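Local coordinates for uncharacterized protein YLR132C (PDB 6PFQ), which probably acts as a nuclease of the 2H phosphodiesterase superfamily, a Usb1 enzyme that trims the end of U6 snRNA, at residues Leu103-Phe108 against Asn152-Phe157. Sequence-based numbering, arbitrary orientation.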
loop_
_atom_site.group_PDB
_atom_site.type_symbol
_atom_site.label_atom_id
_atom_site.label_comp_id
_atom_site.label_asym_id
_atom_site.label_seq_id
_atom_site.Cartn_x
_atom_site.Cartn_y
_atom_site.Cartn_z
ATOM N N LEU A 103 6.193 9.522 0.325
ATOM C CA LEU A 103 6.877 8.623 1.235
ATOM C C LEU A 103 7.557 7.539 0.408
ATOM O O LEU A 103 7.130 7.249 -0.705
ATOM C CB LEU A 103 5.899 7.981 2.200
ATOM C CG LEU A 103 4.949 8.976 2.904
ATOM C CD1 LEU A 103 3.924 8.199 3.687
ATOM C CD2 LEU A 103 5.757 9.845 3.854
ATOM N N VAL A 104 8.631 6.952 0.939
ATOM C CA VAL A 104 9.230 5.788 0.277
ATOM C C VAL A 104 9.296 4.672 1.300
ATOM O O VAL A 104 9.887 4.856 2.379
ATOM C CB VAL A 104 10.615 6.064 -0.326
ATOM C CG1 VAL A 104 11.098 4.778 -1.056
ATOM C CG2 VAL A 104 10.547 7.269 -1.344
ATOM N N TYR A 105 8.593 3.576 1.015
ATOM C CA TYR A 105 8.569 2.380 1.871
ATOM C C TYR A 105 9.314 1.236 1.197
ATOM O O TYR A 105 9.095 0.976 0.025
ATOM C CB TYR A 105 7.140 1.909 2.128
ATOM C CG TYR A 105 6.346 2.789 3.090
ATOM C CD1 TYR A 105 6.597 2.756 4.451
ATOM C CD2 TYR A 105 5.345 3.647 2.619
ATOM C CE1 TYR A 105 5.852 3.544 5.356
ATOM C CE2 TYR A 105 4.600 4.430 3.510
ATOM C CZ TYR A 105 4.865 4.382 4.855
ATOM O OH TYR A 105 4.139 5.147 5.720
ATOM N N GLU A 106 10.118 0.498 1.965
ATOM C CA GLU A 106 10.812 -0.682 1.455
ATOM C C GLU A 106 9.997 -1.942 1.709
ATOM O O GLU A 106 9.238 -2.025 2.687
ATOM C CB GLU A 106 12.162 -0.810 2.129
ATOM C CG GLU A 106 13.106 0.210 1.651
ATOM C CD GLU A 106 14.489 -0.035 2.184
ATOM O OE1 GLU A 106 14.610 -0.327 3.389
ATOM O OE2 GLU A 106 15.439 0.063 1.395
ATOM N N ASN A 107 10.140 -2.923 0.815
ATOM C CA ASN A 107 9.530 -4.226 1.058
ATOM C C ASN A 107 10.411 -5.031 2.020
ATOM O O ASN A 107 11.416 -4.530 2.535
ATOM C CB ASN A 107 9.261 -4.972 -0.248
ATOM C CG ASN A 107 10.546 -5.328 -1.002
ATOM O OD1 ASN A 107 11.590 -4.758 -0.755
ATOM N ND2 ASN A 107 10.450 -6.297 -1.924
ATOM N N PHE A 108 10.069 -6.321 2.224
ATOM C CA PHE A 108 10.628 -7.077 3.357
ATOM C C PHE A 108 12.137 -7.302 3.243
ATOM O O PHE A 108 12.820 -7.411 4.266
ATOM C CB PHE A 108 9.920 -8.427 3.459
ATOM C CG PHE A 108 10.431 -9.422 2.453
ATOM C CD1 PHE A 108 10.119 -9.286 1.101
ATOM C CD2 PHE A 108 11.238 -10.482 2.851
ATOM C CE1 PHE A 108 10.611 -10.200 0.156
ATOM C CE2 PHE A 108 11.734 -11.382 1.924
ATOM C CZ PHE A 108 11.416 -11.259 0.578
ATOM N N ASN A 152 1.114 4.131 9.545
ATOM C CA ASN A 152 1.746 4.020 8.232
ATOM C C ASN A 152 0.779 3.630 7.123
ATOM O O ASN A 152 1.236 3.256 6.049
ATOM C CB ASN A 152 2.945 3.051 8.239
ATOM C CG ASN A 152 2.572 1.628 8.729
ATOM O OD1 ASN A 152 1.449 1.132 8.495
ATOM N ND2 ASN A 152 3.526 0.970 9.404
ATOM N N LEU A 153 -0.534 3.782 7.316
ATOM C CA LEU A 153 -1.455 3.516 6.209
ATOM C C LEU A 153 -1.096 4.379 5.018
ATOM O O LEU A 153 -0.896 5.579 5.177
ATOM C CB LEU A 153 -2.903 3.809 6.601
ATOM C CG LEU A 153 -3.473 2.825 7.644
ATOM C CD1 LEU A 153 -4.856 3.378 8.109
ATOM C CD2 LEU A 153 -3.588 1.417 7.015
ATOM N N HIS A 154 -1.052 3.778 3.824
ATOM C CA HIS A 154 -0.637 4.528 2.637
ATOM C C HIS A 154 -1.180 3.861 1.378
ATOM O O HIS A 154 -1.644 2.725 1.406
ATOM C CB HIS A 154 0.892 4.605 2.555
ATOM C CG HIS A 154 1.544 3.262 2.380
ATOM N ND1 HIS A 154 1.779 2.400 3.438
ATOM C CD2 HIS A 154 2.016 2.639 1.268
ATOM C CE1 HIS A 154 2.390 1.308 2.986
ATOM N NE2 HIS A 154 2.524 1.422 1.675
ATOM N N VAL A 155 -1.107 4.591 0.254
ATOM C CA VAL A 155 -1.252 3.999 -1.078
ATOM C C VAL A 155 0.075 4.138 -1.797
ATOM O O VAL A 155 0.594 5.250 -1.898
ATOM C CB VAL A 155 -2.342 4.702 -1.901
ATOM C CG1 VAL A 155 -2.340 4.149 -3.382
ATOM C CG2 VAL A 155 -3.704 4.583 -1.181
ATOM N N SER A 156 0.602 3.021 -2.339
ATOM C CA SER A 156 1.788 3.085 -3.175
ATOM C C SER A 156 1.403 3.292 -4.636
ATOM O O SER A 156 0.450 2.676 -5.148
ATOM C CB SER A 156 2.628 1.814 -3.043
ATOM O OG SER A 156 3.232 1.792 -1.756
ATOM N N PHE A 157 2.156 4.164 -5.311
ATOM C CA PHE A 157 1.867 4.511 -6.703
ATOM C C PHE A 157 2.928 4.028 -7.684
ATOM O O PHE A 157 2.635 3.878 -8.876
ATOM C CB PHE A 157 1.705 6.032 -6.849
ATOM C CG PHE A 157 0.491 6.557 -6.123
ATOM C CD1 PHE A 157 -0.760 6.478 -6.708
ATOM C CD2 PHE A 157 0.609 7.085 -4.838
ATOM C CE1 PHE A 157 -1.898 6.950 -6.048
ATOM C CE2 PHE A 157 -0.521 7.541 -4.171
ATOM C CZ PHE A 157 -1.779 7.453 -4.761
HETATM O O HOH W 1 1.814 6.537 5.728
#
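Tyr105 lays its ring against one face of the His154 imidazole, in the H-x-S motif (His154 and Ser156) of a 2H phosphodiesterase. An offset face-to-face stack is indicated by ring centroids 4.2 Å apart, planes inclined at 26° and Tyr105 CE2 lying toward the rim of the imidazole, 3.5 Å from His154 CG. Beyond the stack, the phenol oxygen passes near Asn152, with Tyr105 OH 3.5 Å from Asn152 CB, and meets water 1 in the plane of its ring; that water donates to Leu153 O, tying the hydroxyl to the backbone one residue on. The imidazole is fixed edge-on as well: His154 ND1 donates to Asn152 O over 2.8 Å, 167° at the hydrogen, with the acceptor nearly in the ring plane. His154 CG sits between its backbone N and carbonyl carbon (chi1 64°), a rotamer that, with the turn of the ring, sets ND1 at Asn152 O. With an alanine in place of His154, the Tyr105 ring would probably lose its stacking mate and Asn152 O its imidazole donor. Further out, strand 112-119 pairs with both strand 102-106 and strand 154-161 and so spaces them, while the Asn152 amide bonds to Gly149 N and Pro147 O. Asn152, His154 and Ser156 all bind UMP in another structure of this protein; here, without UMP, one glycerol oxygen, probably from the crystallisation liquor, is hydrogen-bonded to both His154 NE2 and Ser156 OG.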